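Local coordinates for quinone oxidoreductase (Thermus thermophilus, PDB 1IZ0), which binds NADPH and probably uses it as the electron donor for reducing quinones, at residues Val109-Ala114 with Arg267-Val272; Val131-Gly136 with Ala175-Val180; Ala146-Leu151 with Leu258-Pro263; Ala171-Thr176 with Pro181-Ala186; Val193-Gly198 with Glu202-Leu207. All blocks are in the same frame, centred on the assembly; numbering follows the deposited sequence.

Contact 1. Residues Val109-Ala114 with Arg267-Val272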
# COMPACT_ATOMS: atom_id res chain seq x y z
N VAL A 109 -3.97 -0.04 3.28
CA VAL A 109 -2.52 -0.14 3.20
C VAL A 109 -1.83 0.92 2.34
O VAL A 109 -0.93 1.60 2.82
CB VAL A 109 -2.09 -1.53 2.70
CG1 VAL A 109 -0.58 -1.59 2.55
CG2 VAL A 109 -2.59 -2.59 3.66
N SER A 110 -2.26 1.06 1.09
CA SER A 110 -1.63 2.02 0.18
C SER A 110 -1.66 3.47 0.64
O SER A 110 -0.61 4.13 0.72
CB SER A 110 -2.28 1.93 -1.21
OG SER A 110 -2.28 0.60 -1.69
N PHE A 111 -2.84 3.97 0.96
CA PHE A 111 -2.97 5.35 1.39
C PHE A 111 -2.36 5.67 2.74
O PHE A 111 -1.79 6.75 2.93
CB PHE A 111 -4.44 5.77 1.32
CG PHE A 111 -4.93 5.90 -0.09
CD1 PHE A 111 -5.07 7.14 -0.69
CD2 PHE A 111 -5.17 4.76 -0.86
CE1 PHE A 111 -5.42 7.26 -2.03
CE2 PHE A 111 -5.52 4.85 -2.20
CZ PHE A 111 -5.64 6.11 -2.79
N LEU A 112 -2.47 4.74 3.68
CA LEU A 112 -1.88 4.96 4.99
C LEU A 112 -0.36 4.97 4.84
O LEU A 112 0.33 5.77 5.47
CB LEU A 112 -2.32 3.87 5.97
CG LEU A 112 -3.70 4.14 6.58
CD1 LEU A 112 -4.16 2.97 7.44
CD2 LEU A 112 -3.63 5.42 7.40
N THR A 113 0.15 4.07 4.01
CA THR A 113 1.58 3.98 3.76
C THR A 113 2.12 5.25 3.11
O THR A 113 3.15 5.78 3.52
CB THR A 113 1.92 2.80 2.83
OG1 THR A 113 1.66 1.56 3.52
CG2 THR A 113 3.38 2.86 2.40
N ALA A 114 1.42 5.73 2.09
CA ALA A 114 1.85 6.94 1.38
C ALA A 114 1.83 8.16 2.28
O ALA A 114 2.79 8.92 2.34
CB ALA A 114 0.97 7.18 0.15
N ARG A 267 -13.51 11.22 -2.98
CA ARG A 267 -13.55 12.55 -3.59
C ARG A 267 -12.23 12.80 -4.31
O ARG A 267 -12.05 12.35 -5.44
CB ARG A 267 -13.84 13.60 -2.51
CG ARG A 267 -15.29 13.55 -2.01
CD ARG A 267 -15.55 14.47 -0.81
NE ARG A 267 -15.31 15.88 -1.13
CZ ARG A 267 -16.04 16.59 -1.98
NH1 ARG A 267 -17.07 16.05 -2.60
NH2 ARG A 267 -15.73 17.86 -2.21
N GLU A 268 -11.29 13.51 -3.69
CA GLU A 268 -10.04 13.70 -4.41
C GLU A 268 -9.16 12.44 -4.32
O GLU A 268 -8.25 12.26 -5.12
CB GLU A 268 -9.27 14.94 -3.92
CG GLU A 268 -9.38 15.26 -2.45
CD GLU A 268 -10.63 16.06 -2.12
OE1 GLU A 268 -11.53 15.49 -1.47
OE2 GLU A 268 -10.70 17.24 -2.52
N LEU A 269 -9.44 11.57 -3.36
CA LEU A 269 -8.66 10.35 -3.24
C LEU A 269 -9.50 9.17 -3.72
O LEU A 269 -10.48 8.78 -3.07
CB LEU A 269 -8.22 10.12 -1.79
CG LEU A 269 -7.31 11.22 -1.22
CD1 LEU A 269 -6.85 10.84 0.19
CD2 LEU A 269 -6.11 11.43 -2.13
N ARG A 270 -9.12 8.61 -4.86
CA ARG A 270 -9.84 7.48 -5.43
C ARG A 270 -8.90 6.30 -5.67
O ARG A 270 -8.18 6.25 -6.66
CB ARG A 270 -10.50 7.88 -6.76
CG ARG A 270 -11.48 9.07 -6.69
CD ARG A 270 -12.66 8.77 -5.77
NE ARG A 270 -13.43 7.60 -6.19
CZ ARG A 270 -14.35 7.61 -7.15
NH1 ARG A 270 -14.64 8.73 -7.80
NH2 ARG A 270 -14.99 6.48 -7.47
N PRO A 271 -8.91 5.32 -4.74
CA PRO A 271 -8.06 4.13 -4.85
C PRO A 271 -8.24 3.48 -6.23
O PRO A 271 -9.37 3.33 -6.70
CB PRO A 271 -8.58 3.23 -3.73
CG PRO A 271 -9.08 4.23 -2.71
CD PRO A 271 -9.79 5.24 -3.57
N VAL A 272 -7.14 3.09 -6.86
CA VAL A 272 -7.20 2.46 -8.17
C VAL A 272 -7.31 0.94 -8.06
O VAL A 272 -6.37 0.27 -7.63
CB VAL A 272 -5.95 2.80 -9.01
CG1 VAL A 272 -6.09 2.23 -10.42
CG2 VAL A 272 -5.75 4.30 -9.07
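The far end of the Phe111 ring meets Pro271 and Leu269, two residues of an irregular segment that leads into strand 273-278. The tightest approach is from Phe111 CE2 to Pro271 CG, 3.6 Å. Phe111 CZ lies 3.7 Å from Pro271 CA, so the phenyl touches both the ring and the backbone of the proline, to whose side chain it lies roughly perpendicular. At the next corner, Phe111 CE1 is 4.0 Å from Leu269 CB, and the two side chains run alongside one another, pointing opposite ways. No hydrogen bond spans the segments: the contact is mainly apolar, and of the 158 Å² buried, Phe111 contributes 88 Å². With CG anti to its carbonyl carbon (chi1 -70°), the phenyl leaves its helix for the loop.

In the second shell, the Phe107 ring meets that of Phe111 and also touches Pro271. Arg270 starts away from the helix and is held by a salt bridge to Glu103, while its backbone N bonds to Gln144 OE1. Ala141 and Val145 of helix 137-148 pack on Phe111, and Leu261 of helix 251-261 on Leu269. Helix 108-120 is thereby joined to the segment through which the chain passes from helix 251-261 into the mixed sheet.

Contact 2. Residues Val131-Gly136 with Ala175-Val180. With SO4 (sulfate ion), chain B.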
# COMPACT_ATOMS: atom_id res chain seq x y z
N VAL A 131 7.93 9.35 -7.17
CA VAL A 131 7.13 8.18 -6.82
C VAL A 131 7.45 7.08 -7.83
O VAL A 131 7.31 7.29 -9.04
CB VAL A 131 5.61 8.48 -6.90
CG1 VAL A 131 4.81 7.20 -6.63
CG2 VAL A 131 5.25 9.55 -5.88
N GLN A 132 7.90 5.93 -7.35
CA GLN A 132 8.25 4.83 -8.23
C GLN A 132 7.08 3.87 -8.40
O GLN A 132 6.07 4.00 -7.70
CB GLN A 132 9.47 4.09 -7.68
CG GLN A 132 10.69 4.99 -7.49
CD GLN A 132 11.85 4.25 -6.87
OE1 GLN A 132 11.66 3.38 -6.02
NE2 GLN A 132 13.07 4.60 -7.27
N ALA A 133 7.22 2.92 -9.32
CA ALA A 133 6.14 1.96 -9.58
C ALA A 133 4.85 2.76 -9.48
O ALA A 133 3.86 2.31 -8.88
CB ALA A 133 6.17 0.84 -8.52
N ALA A 134 4.86 3.94 -10.09
CA ALA A 134 3.74 4.88 -10.05
C ALA A 134 2.41 4.42 -10.64
O ALA A 134 1.41 5.15 -10.53
CB ALA A 134 4.16 6.19 -10.70
N ALA A 135 2.37 3.25 -11.25
CA ALA A 135 1.12 2.75 -11.82
C ALA A 135 0.59 1.59 -10.97
O ALA A 135 -0.40 0.95 -11.32
CB ALA A 135 1.33 2.29 -13.26
N GLY A 136 1.26 1.33 -9.85
CA GLY A 136 0.86 0.25 -8.97
C GLY A 136 -0.07 0.72 -7.86
O GLY A 136 -0.49 1.89 -7.83
N ALA A 175 7.91 9.42 -16.02
CA ALA A 175 9.05 8.96 -16.79
C ALA A 175 9.45 7.51 -16.53
O ALA A 175 9.13 6.95 -15.49
CB ALA A 175 10.24 9.87 -16.52
N THR A 176 10.13 6.90 -17.49
CA THR A 176 10.59 5.53 -17.32
C THR A 176 11.81 5.62 -16.41
O THR A 176 12.44 6.67 -16.32
CB THR A 176 11.00 4.89 -18.66
OG1 THR A 176 12.02 5.69 -19.25
CG2 THR A 176 9.80 4.80 -19.60
N TYR A 177 12.14 4.52 -15.74
CA TYR A 177 13.28 4.54 -14.83
C TYR A 177 14.56 5.05 -15.48
O TYR A 177 15.33 5.78 -14.87
CB TYR A 177 13.49 3.15 -14.23
CG TYR A 177 12.33 2.71 -13.36
CD1 TYR A 177 11.85 3.53 -12.34
CD2 TYR A 177 11.70 1.47 -13.56
CE1 TYR A 177 10.78 3.14 -11.54
CE2 TYR A 177 10.63 1.08 -12.76
CZ TYR A 177 10.17 1.91 -11.75
OH TYR A 177 9.10 1.54 -10.96
N ALA A 178 14.79 4.67 -16.74
CA ALA A 178 16.00 5.09 -17.43
C ALA A 178 16.13 6.60 -17.58
O ALA A 178 17.24 7.14 -17.59
CB ALA A 178 16.06 4.42 -18.81
N GLU A 179 15.00 7.29 -17.69
CA GLU A 179 15.03 8.75 -17.86
C GLU A 179 14.87 9.58 -16.58
O GLU A 179 14.96 10.80 -16.63
CB GLU A 179 13.99 9.17 -18.91
CG GLU A 179 12.70 8.38 -18.87
CD GLU A 179 11.86 8.56 -20.14
OE1 GLU A 179 12.45 8.51 -21.24
OE2 GLU A 179 10.63 8.74 -20.03
N VAL A 180 14.64 8.91 -15.45
CA VAL A 180 14.49 9.62 -14.18
C VAL A 180 15.69 10.52 -13.84
O VAL A 180 15.53 11.66 -13.40
CB VAL A 180 14.24 8.63 -13.01
CG1 VAL A 180 14.54 9.30 -11.65
CG2 VAL A 180 12.78 8.17 -13.03
S SO4 B . 7.04 -1.11 -12.36
O1 SO4 B . 5.70 -1.33 -11.46
O2 SO4 B . 6.80 0.13 -13.08
O3 SO4 B . 8.09 -1.05 -11.58
O4 SO4 B . 6.99 -2.21 -13.28
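Tyr177 carries its CG anti to the carbonyl carbon (chi1 -64°), which sends the phenol across to the loop after strand 128-131 and sets its hydroxyl beside the backbone of Ala133. Ala133 itself has positive phi (39°) and begins a type I turn closed by Gly136 N to Ala133 O, 2.9 Å, just before helix 137-148.

Two bonds meet on the hydroxyl. Ala133 N donates to Tyr177 OH over 2.9 Å, with a bent N-H...O angle of 140°. The hydroxyl in turn donates to sulfate O3, 2.8 Å from Tyr177 OH, and that oxygen lies in the plane of the ring at its edge. Apolar support is slight: Gln132 CB stands 4.2 Å from Tyr177 CE1, near the ring plane. Ala133 CB makes van der Waals contact with the anion, 3.7 Å from sulfate O1. Arg197 adds a cation-pi contact to the ring. A phenylalanine here would probably leave Ala133 N without its acceptor and the sulfate with one donor fewer.

Ser158 and Lys162 also bind the sulfate, and both, like Tyr177, are NADPH-binding residues. The anion probably came from the crystallisation liquor. Hydroxyls and a lysine amine gathered round it, at the nucleotide-binding end of a Rossmann domain, are consistent with a site suited to a phosphate of NADPH, probably the one that distinguishes it from NADH.

Contact 3. Residues Ala146-Leu151 with Leu258-Pro263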
# COMPACT_ATOMS: atom_id res chain seq x y z
N ALA A 146 0.27 12.74 -2.36
CA ALA A 146 1.26 13.80 -2.49
C ALA A 146 0.60 15.04 -3.07
O ALA A 146 0.86 16.16 -2.63
CB ALA A 146 2.40 13.34 -3.38
N ARG A 147 -0.27 14.84 -4.06
CA ARG A 147 -0.97 15.97 -4.69
C ARG A 147 -1.83 16.71 -3.67
O ARG A 147 -1.81 17.94 -3.61
CB ARG A 147 -1.86 15.48 -5.83
CG ARG A 147 -1.12 15.15 -7.11
CD ARG A 147 -1.01 16.39 -7.99
NE ARG A 147 -0.22 17.44 -7.36
CZ ARG A 147 -0.27 18.72 -7.73
NH1 ARG A 147 -1.08 19.10 -8.71
NH2 ARG A 147 0.49 19.62 -7.11
N ALA A 148 -2.59 15.95 -2.88
CA ALA A 148 -3.46 16.53 -1.86
C ALA A 148 -2.65 17.28 -0.80
O ALA A 148 -3.18 18.15 -0.11
CB ALA A 148 -4.29 15.45 -1.20
N MSE A 149 -1.38 16.91 -0.67
CA MSE A 149 -0.52 17.55 0.32
C MSE A 149 0.16 18.75 -0.32
O MSE A 149 0.96 19.43 0.31
CB MSE A 149 0.51 16.55 0.85
CG MSE A 149 -0.12 15.42 1.67
SE MSE A 149 1.17 14.15 2.37
CE MSE A 149 1.95 15.28 3.74
N GLY A 150 -0.18 19.00 -1.59
CA GLY A 150 0.39 20.13 -2.31
C GLY A 150 1.79 19.91 -2.84
O GLY A 150 2.51 20.88 -3.11
N LEU A 151 2.19 18.66 -3.01
CA LEU A 151 3.53 18.36 -3.50
C LEU A 151 3.61 18.28 -5.03
O LEU A 151 2.61 18.06 -5.71
CB LEU A 151 4.02 17.04 -2.91
CG LEU A 151 3.89 16.83 -1.39
CD1 LEU A 151 4.34 15.41 -1.03
CD2 LEU A 151 4.73 17.86 -0.65
N LEU A 258 -5.98 9.56 9.42
CA LEU A 258 -7.36 9.36 9.01
C LEU A 258 -8.11 10.68 8.95
O LEU A 258 -9.01 10.86 8.14
CB LEU A 258 -8.08 8.38 9.94
CG LEU A 258 -7.48 6.97 9.91
CD1 LEU A 258 -8.38 6.02 10.70
CD2 LEU A 258 -7.35 6.49 8.46
N GLY A 259 -7.71 11.62 9.80
CA GLY A 259 -8.36 12.92 9.81
C GLY A 259 -8.08 13.64 8.51
O GLY A 259 -8.81 14.56 8.12
N PHE A 260 -7.03 13.23 7.82
CA PHE A 260 -6.66 13.86 6.56
C PHE A 260 -7.14 13.06 5.36
O PHE A 260 -7.61 13.63 4.38
CB PHE A 260 -5.15 14.04 6.50
CG PHE A 260 -4.66 14.58 5.19
CD1 PHE A 260 -4.41 13.74 4.11
CD2 PHE A 260 -4.44 15.95 5.03
CE1 PHE A 260 -3.96 14.24 2.90
CE2 PHE A 260 -3.98 16.45 3.82
CZ PHE A 260 -3.74 15.59 2.75
N LEU A 261 -7.04 11.74 5.45
CA LEU A 261 -7.43 10.85 4.37
C LEU A 261 -8.94 10.61 4.20
O LEU A 261 -9.46 10.70 3.09
CB LEU A 261 -6.72 9.51 4.53
CG LEU A 261 -5.19 9.53 4.45
CD1 LEU A 261 -4.63 8.18 4.87
CD2 LEU A 261 -4.74 9.89 3.04
N LEU A 262 -9.64 10.30 5.29
CA LEU A 262 -11.07 10.01 5.23
C LEU A 262 -11.95 11.08 4.58
O LEU A 262 -12.78 10.78 3.73
CB LEU A 262 -11.61 9.68 6.62
CG LEU A 262 -11.11 8.36 7.20
CD1 LEU A 262 -11.87 8.07 8.49
CD2 LEU A 262 -11.33 7.24 6.19
N PRO A 263 -11.80 12.35 4.99
CA PRO A 263 -12.66 13.36 4.36
C PRO A 263 -12.41 13.45 2.85
O PRO A 263 -13.20 14.05 2.12
CB PRO A 263 -12.28 14.65 5.08
CG PRO A 263 -11.86 14.17 6.45
CD PRO A 263 -11.05 12.93 6.12
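Phe260 has the most surface covered here, 61 Å², and it approaches the other segment chiefly through CZ. Its CG is anti to the backbone N (chi1 175°), which extends the phenyl from helix 251-261 to the C-terminal end of helix 137-148. There Met149, modelled as selenomethionine, offers CG at 3.8 Å from Phe260 CZ; the two side chains cross obliquely, and it is this methylene that makes the contact. Ala148 contributes twice. Its methyl CB lies 4.0 Å from Phe260 CZ, and its carbonyl O stands at the ring edge, in plane, 3.9 Å from Phe260 CZ. No hydrogen bond is made across the segments, and all three residues are only partly covered by the rest of the protein.

The helix end that receives the ring has a well-defined shape. Gly150 leaves the helix with positive phi (79°), and two bonds return into the last turn: Leu151 N to Ala146 O at 2.9 Å and Gly150 N to Arg147 O at 2.8 Å. The Arg147 side chain reinforces the turn, NH2 reaching Leu151 O over 3.0 Å from above the carbonyl plane. Around Phe260, the ring of Tyr115 meets it at about 30° between planes, and Arg264 makes a cation-pi contact. Leu118 of helix 108-120 touches Met149.

The closure is a Schellman motif. It ends the helix of a beta-alpha-beta crossover, in which helix 137-148 joins the adjacent parallel strands 128-131 and 152-157 of the Rossmann fold.

Contact 4. Residues Ala171-Thr176 with Pro181-Ala186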
# COMPACT_ATOMS: atom_id res chain seq x y z
N ALA A 171 0.52 13.80 -11.56
CA ALA A 171 1.97 13.95 -11.62
C ALA A 171 2.35 15.07 -12.59
O ALA A 171 1.73 15.20 -13.64
CB ALA A 171 2.63 12.65 -12.04
N GLU A 172 3.35 15.86 -12.22
CA GLU A 172 3.84 16.98 -13.05
C GLU A 172 4.51 16.40 -14.30
O GLU A 172 4.40 16.95 -15.40
CB GLU A 172 4.82 17.84 -12.24
CG GLU A 172 5.43 19.02 -12.97
CD GLU A 172 6.18 19.98 -12.03
OE1 GLU A 172 7.24 20.52 -12.43
OE2 GLU A 172 5.71 20.22 -10.89
N GLU A 173 5.20 15.29 -14.13
CA GLU A 173 5.85 14.60 -15.24
C GLU A 173 5.87 13.13 -14.88
O GLU A 173 5.87 12.79 -13.69
CB GLU A 173 7.28 15.09 -15.46
CG GLU A 173 7.38 16.50 -16.03
CD GLU A 173 8.79 16.82 -16.53
OE1 GLU A 173 9.76 16.61 -15.78
OE2 GLU A 173 8.92 17.30 -17.68
N ALA A 174 5.88 12.27 -15.89
CA ALA A 174 5.94 10.82 -15.68
C ALA A 174 7.09 10.33 -16.54
O ALA A 174 7.24 10.78 -17.67
CB ALA A 174 4.62 10.17 -16.12
N ALA A 175 7.91 9.42 -16.02
CA ALA A 175 9.05 8.96 -16.79
C ALA A 175 9.45 7.51 -16.53
O ALA A 175 9.13 6.95 -15.49
CB ALA A 175 10.24 9.87 -16.52
N THR A 176 10.13 6.90 -17.49
CA THR A 176 10.59 5.53 -17.32
C THR A 176 11.81 5.62 -16.41
O THR A 176 12.44 6.67 -16.32
CB THR A 176 11.00 4.89 -18.66
OG1 THR A 176 12.02 5.69 -19.25
CG2 THR A 176 9.80 4.80 -19.60
N PRO A 181 16.92 10.01 -14.04
CA PRO A 181 18.11 10.80 -13.74
C PRO A 181 18.11 12.17 -14.42
O PRO A 181 18.43 13.18 -13.80
CB PRO A 181 19.25 9.91 -14.22
CG PRO A 181 18.73 8.54 -13.87
CD PRO A 181 17.29 8.61 -14.33
N GLU A 182 17.76 12.20 -15.70
CA GLU A 182 17.73 13.46 -16.43
C GLU A 182 16.56 14.33 -15.98
O GLU A 182 16.66 15.56 -15.98
CB GLU A 182 17.65 13.19 -17.94
N ARG A 183 15.45 13.71 -15.58
CA ARG A 183 14.31 14.50 -15.12
C ARG A 183 14.62 15.12 -13.76
O ARG A 183 14.33 16.30 -13.51
CB ARG A 183 13.04 13.64 -15.05
CG ARG A 183 12.60 13.04 -16.39
CD ARG A 183 12.82 14.02 -17.56
NE ARG A 183 12.13 15.29 -17.35
CZ ARG A 183 12.49 16.44 -17.92
NH1 ARG A 183 13.55 16.49 -18.73
NH2 ARG A 183 11.81 17.55 -17.67
N ALA A 184 15.24 14.35 -12.88
CA ALA A 184 15.60 14.85 -11.56
C ALA A 184 16.51 16.08 -11.73
O ALA A 184 16.35 17.08 -11.03
CB ALA A 184 16.32 13.77 -10.77
N LYS A 185 17.46 16.00 -12.65
CA LYS A 185 18.35 17.13 -12.88
C LYS A 185 17.55 18.33 -13.41
O LYS A 185 17.76 19.48 -13.00
CB LYS A 185 19.45 16.73 -13.88
N ALA A 186 16.61 18.06 -14.32
CA ALA A 186 15.79 19.13 -14.88
C ALA A 186 14.92 19.79 -13.81
O ALA A 186 14.54 20.95 -13.93
CB ALA A 186 14.92 18.58 -16.01
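A side-on salt bridge between Glu173 and Arg183 ties strand 173-176, at the edge of the parallel sheet, to helix 180-186, which follows it in the chain. Two nitrogens of Arg183 converge on one oxygen: NE lies 3.1 Å from Glu173 OE1, and NH2 2.9 Å from the same Glu173 OE1 with an N-H...O angle of 153°. That oxygen sits in the guanidinium plane. It uses its syn lone pair for NH2, whereas NE comes from above the carboxylate plane. A third bond, Arg183 NH2 to Glu173 OE2, is weak, its N-H...O angle only 126°; the two planes stand 65° apart.

This strand and helix open the crossover by which a Rossmann fold passes from one edge of its sheet to the far side of the first strand: after helix 180-186 the chain enters strand 190-195, which pairs with strand 128-131.

Arg183 reaches the carboxylate by folding back, bent at chi2 and chi3. Its aliphatic part lies over the strand, CG 4.0 Å from Ala175 CB, and Ala186 CB rests 3.3 Å above one face of the guanidinium, offset toward the rim. Glu173 OE1 also accepts a bond from Trp187 NE1, just beyond the helix, so three donors hold it.

Contact 5. Residues Val193-Gly198 with Glu202-Leu207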
# COMPACT_ATOMS: atom_id res chain seq x y z
N VAL A 193 12.03 11.10 -2.04
CA VAL A 193 11.98 9.93 -2.89
C VAL A 193 11.30 8.82 -2.09
O VAL A 193 11.70 8.55 -0.95
CB VAL A 193 13.38 9.45 -3.31
CG1 VAL A 193 13.27 8.12 -4.05
CG2 VAL A 193 14.05 10.49 -4.21
N LEU A 194 10.26 8.22 -2.66
CA LEU A 194 9.57 7.11 -2.00
C LEU A 194 10.13 5.89 -2.71
O LEU A 194 9.74 5.57 -3.82
CB LEU A 194 8.06 7.20 -2.21
CG LEU A 194 7.35 8.40 -1.56
CD1 LEU A 194 5.84 8.31 -1.79
CD2 LEU A 194 7.65 8.43 -0.07
N GLU A 195 11.09 5.24 -2.05
CA GLU A 195 11.78 4.07 -2.59
C GLU A 195 11.11 2.72 -2.38
O GLU A 195 10.98 2.27 -1.25
CB GLU A 195 13.17 3.99 -1.96
CG GLU A 195 14.29 4.49 -2.85
CD GLU A 195 14.50 3.60 -4.04
OE1 GLU A 195 14.61 2.37 -3.85
OE2 GLU A 195 14.56 4.13 -5.17
N VAL A 196 10.71 2.08 -3.48
CA VAL A 196 10.10 0.75 -3.41
C VAL A 196 10.90 -0.24 -4.26
O VAL A 196 10.77 -1.45 -4.11
CB VAL A 196 8.63 0.75 -3.89
CG1 VAL A 196 7.76 1.55 -2.92
CG2 VAL A 196 8.53 1.35 -5.30
N ARG A 197 11.73 0.29 -5.15
CA ARG A 197 12.58 -0.53 -6.02
C ARG A 197 13.66 -1.18 -5.15
O ARG A 197 13.91 -2.38 -5.25
CB ARG A 197 13.21 0.34 -7.10
CG ARG A 197 12.20 1.00 -8.04
CD ARG A 197 11.96 0.16 -9.29
NE ARG A 197 13.09 0.27 -10.22
CZ ARG A 197 13.28 -0.52 -11.27
NH1 ARG A 197 12.41 -1.50 -11.54
NH2 ARG A 197 14.34 -0.35 -12.05
N GLY A 198 14.32 -0.36 -4.33
CA GLY A 198 15.34 -0.86 -3.42
C GLY A 198 16.68 -1.33 -3.96
O GLY A 198 17.63 -1.51 -3.19
N GLU A 202 21.70 3.82 -3.97
CA GLU A 202 22.73 4.84 -4.03
C GLU A 202 22.43 5.79 -5.19
O GLU A 202 22.76 6.98 -5.14
CB GLU A 202 24.11 4.20 -4.21
N GLU A 203 21.80 5.25 -6.23
CA GLU A 203 21.44 6.05 -7.40
C GLU A 203 20.28 6.97 -7.07
O GLU A 203 20.22 8.11 -7.53
CB GLU A 203 21.05 5.14 -8.57
CG GLU A 203 22.15 4.17 -9.01
CD GLU A 203 23.43 4.88 -9.45
OE1 GLU A 203 23.35 5.77 -10.32
OE2 GLU A 203 24.51 4.54 -8.92
N SER A 204 19.34 6.48 -6.27
CA SER A 204 18.19 7.28 -5.88
C SER A 204 18.66 8.46 -5.04
O SER A 204 18.12 9.56 -5.15
CB SER A 204 17.19 6.45 -5.08
OG SER A 204 16.59 5.45 -5.88
N LEU A 205 19.67 8.22 -4.21
CA LEU A 205 20.21 9.26 -3.36
C LEU A 205 20.86 10.35 -4.20
O LEU A 205 20.87 11.52 -3.82
CB LEU A 205 21.24 8.68 -2.38
CG LEU A 205 20.66 7.87 -1.21
CD1 LEU A 205 21.76 7.07 -0.55
CD2 LEU A 205 20.00 8.82 -0.21
N GLY A 206 21.38 9.98 -5.37
CA GLY A 206 22.01 10.96 -6.23
C GLY A 206 21.00 11.91 -6.87
O GLY A 206 21.39 12.93 -7.44
N LEU A 207 19.72 11.57 -6.77
CA LEU A 207 18.66 12.39 -7.36
C LEU A 207 18.20 13.49 -6.41
O LEU A 207 17.51 14.43 -6.82
CB LEU A 207 17.44 11.52 -7.68
CG LEU A 207 17.64 10.22 -8.46
CD1 LEU A 207 16.33 9.43 -8.47
CD2 LEU A 207 18.11 10.52 -9.87
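Glu195 OE2 is gripped by two groups: Ser204 OG donates to it over a short 2.5 Å, and Gln132 NE2 bonds to it from the loop after strand 128-131. The serine hydroxyl does not lie in the carboxylate plane but stands 55° out of it. The other oxygen is used within its own segment, Gly198 N donating to Glu195 OE1 at 2.8 Å with an N-H...O angle of 148°, nearly along the C-O axis. Gly198 has positive phi, and this bond bridges the loop just after the strand.

To serve both partners Glu195 takes an unusual chi1 of -101°, off the staggered positions, with a bend at chi2; the bonds at both oxygens presumably repay that strain. With an alanine here, the buried Ser204 hydroxyl and the Gly198 N-H would probably lose their acceptor, and Gln132 NE2 its mate.

Apolar contact is looser: Val193 CG1 is 4.4 Å from Ser204 CB. Gln132 OE1 also accepts from Val196 N and Arg197 N, binding the two loop ends together. Strand 190-195 runs between strands 128-131 and 212-216; Leu214 of the latter touches Val193, Glu195 and Ser204, and Leu207, further along the same segment as Ser204, packs on Val180 and Ala184 of helix 180-186.

Contacts 2, 4 and 5 belong to the six-stranded parallel sheet of the nucleotide-binding domain. Contacts 2 and 4 share strand 173-176, their centres about 9 Å apart; contact 5 lies about 11 Å from contact 2 and about 13 Å from contact 4, centre to centre, and touches both. Contacts 1 and 3 are about 9 Å apart between centres and touch through leucines. Along the chain, contact 1 spans all the others, while contacts 2 and 3 interleave. Helix 137-148 therefore runs from the NADPH-binding loop of contact 2 to the helix packing of contact 3, while contact 1 reaches the segment leading into the mixed sheet.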